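Local coordinates for segregation and condensation protein B (Mycobacterium tuberculosis, PDB 2Z99) that probably acts with SMC proteins in chromosome condensation and partition during cell division, at residues A48-L51 with Q52-A55. Sequence-based numbering, arbitrary orientation.
Sequences AAKL and QLMA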
ATOM      1  N   ALA A  48      -9.423  19.136   6.871  1.00 37.15           N
ATOM      2  CA  ALA A  48     -10.621  18.735   6.148  1.00 37.61           C
ATOM      3  C   ALA A  48     -10.752  19.522   4.857  1.00 38.11           C
ATOM      4  O   ALA A  48     -11.017  18.962   3.793  1.00 39.94           O
ATOM      5  CB  ALA A  48     -11.877  18.953   7.023  1.00 36.16           C
ATOM      6  N   ALA A  49     -10.587  20.830   4.959  1.00 37.21           N
ATOM      7  CA  ALA A  49     -10.685  21.700   3.795  1.00 39.25           C
ATOM      8  C   ALA A  49      -9.593  21.391   2.760  1.00 38.09           C
ATOM      9  O   ALA A  49      -9.853  21.304   1.557  1.00 37.89           O
ATOM     10  CB  ALA A  49     -10.565  23.149   4.244  1.00 38.45           C
ATOM     11  N   LYS A  50      -8.363  21.257   3.240  1.00 38.30           N
ATOM     12  CA  LYS A  50      -7.229  20.985   2.371  1.00 40.02           C
ATOM     13  C   LYS A  50      -7.398  19.702   1.551  1.00 40.82           C
ATOM     14  O   LYS A  50      -7.116  19.671   0.341  1.00 38.69           O
ATOM     15  CB  LYS A  50      -5.967  20.886   3.217  1.00 41.05           C
ATOM     16  CG  LYS A  50      -4.737  20.534   2.421  1.00 46.42           C
ATOM     17  CD  LYS A  50      -3.727  21.657   2.465  1.00 46.95           C
ATOM     18  CE  LYS A  50      -4.195  22.858   1.681  1.00 48.95           C
ATOM     19  NZ  LYS A  50      -4.048  22.600   0.228  1.00 51.91           N
ATOM     20  N   LEU A  51      -7.862  18.647   2.215  1.00 40.88           N
ATOM     21  CA  LEU A  51      -8.056  17.366   1.559  1.00 40.34           C
ATOM     22  C   LEU A  51      -9.079  17.502   0.446  1.00 41.57           C
ATOM     23  O   LEU A  51      -8.925  16.904  -0.625  1.00 41.78           O
ATOM     24  CB  LEU A  51      -8.497  16.325   2.587  1.00 39.36           C
ATOM     25  CG  LEU A  51      -7.417  15.906   3.595  1.00 40.49           C
ATOM     26  CD1 LEU A  51      -8.049  15.256   4.804  1.00 38.78           C
ATOM     27  CD2 LEU A  51      -6.433  14.946   2.925  1.00 43.56           C
ATOM     28  N   GLN A  52     -10.111  18.306   0.676  1.00 41.77           N
ATOM     29  CA  GLN A  52     -11.136  18.484  -0.342  1.00 42.94           C
ATOM     30  C   GLN A  52     -10.627  19.367  -1.475  1.00 42.14           C
ATOM     31  O   GLN A  52     -11.112  19.292  -2.605  1.00 40.92           O
ATOM     32  CB  GLN A  52     -12.403  19.076   0.270  1.00 45.68           C
ATOM     33  CG  GLN A  52     -13.572  18.092   0.308  1.00 53.46           C
ATOM     34  CD  GLN A  52     -13.990  17.610  -1.080  1.00 56.19           C
ATOM     35  OE1 GLN A  52     -14.414  18.403  -1.927  1.00 58.41           O
ATOM     36  NE2 GLN A  52     -13.865  16.305  -1.318  1.00 55.84           N
ATOM     37  N   LEU A  53      -9.643  20.205  -1.176  1.00 42.04           N
ATOM     38  CA  LEU A  53      -9.074  21.058  -2.211  1.00 41.40           C
ATOM     39  C   LEU A  53      -8.087  20.213  -3.035  1.00 40.37           C
ATOM     40  O   LEU A  53      -8.032  20.320  -4.268  1.00 41.22           O
ATOM     41  CB  LEU A  53      -8.370  22.266  -1.589  1.00 41.46           C
ATOM     42  CG  LEU A  53      -7.626  23.141  -2.606  1.00 42.31           C
ATOM     43  CD1 LEU A  53      -8.581  23.571  -3.701  1.00 40.46           C
ATOM     44  CD2 LEU A  53      -7.014  24.347  -1.909  1.00 41.77           C
ATOM     45  N   MET A  54      -7.314  19.370  -2.351  1.00 37.95           N
ATOM     46  CA  MET A  54      -6.379  18.478  -3.036  1.00 37.01           C
ATOM     47  C   MET A  54      -7.185  17.489  -3.878  1.00 36.48           C
ATOM     48  O   MET A  54      -6.776  17.124  -4.973  1.00 36.85           O
ATOM     49  CB  MET A  54      -5.528  17.715  -2.023  1.00 37.60           C
ATOM     50  CG  MET A  54      -4.631  18.605  -1.202  1.00 35.78           C
ATOM     51  SD  MET A  54      -3.822  17.727   0.125  1.00 37.63           S
ATOM     52  CE  MET A  54      -2.960  16.417  -0.861  1.00 33.41           C
ATOM     53  N   ALA A  55      -8.339  17.054  -3.374  1.00 37.50           N
ATOM     54  CA  ALA A  55      -9.167  16.127  -4.140  1.00 35.85           C
ATOM     55  C   ALA A  55      -9.749  16.868  -5.327  1.00 37.03           C
ATOM     56  O   ALA A  55      -9.909  16.291  -6.399  1.00 36.85           O
ATOM     57  CB  ALA A  55     -10.292  15.555  -3.278  1.00 37.67           C
TER
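A48, A49, K50 and L51 turn their carbonyls toward the amides of Q52, L53, M54 and A55, making two successive turns of helix 44-60, which with helices 13-26 and 33-40 and the hairpin of strands 65-70 and 73-78 forms an N-terminal winged-helix domain. The i to i+4 bonds are uneven along this run. The first is weak, with Q52 N 3.3 Å from A48 O, whereas the third is short and nearly straight, M54 N meeting K50 O at 2.7 Å with an N-H...O angle of 163°. K50 O also takes a weak second bond from L53 N, whose better-angled acceptor is A49 O at 3.0 Å. A55 N reaches L51 O at 2.8 Å.

Among the side chains, K50 and M54 pair one turn apart on the face covered by helix 13-26, where K50 touches L16, K17 and L20 and M54 touches E21. L51 and A55 instead pack against W74 of the hairpin, and L67 lies against both M54 and A55. K50 leaves the helix pointing away from residues 52-55, with CG anti to the backbone N (chi1 177°), and bends at each later torsion fold the chain back until NZ is 4.1 Å from L53 CD2. Nearer the backbone, the CG methylene of K50 rests 3.7 Å from the thioether sulfur, M54 SD.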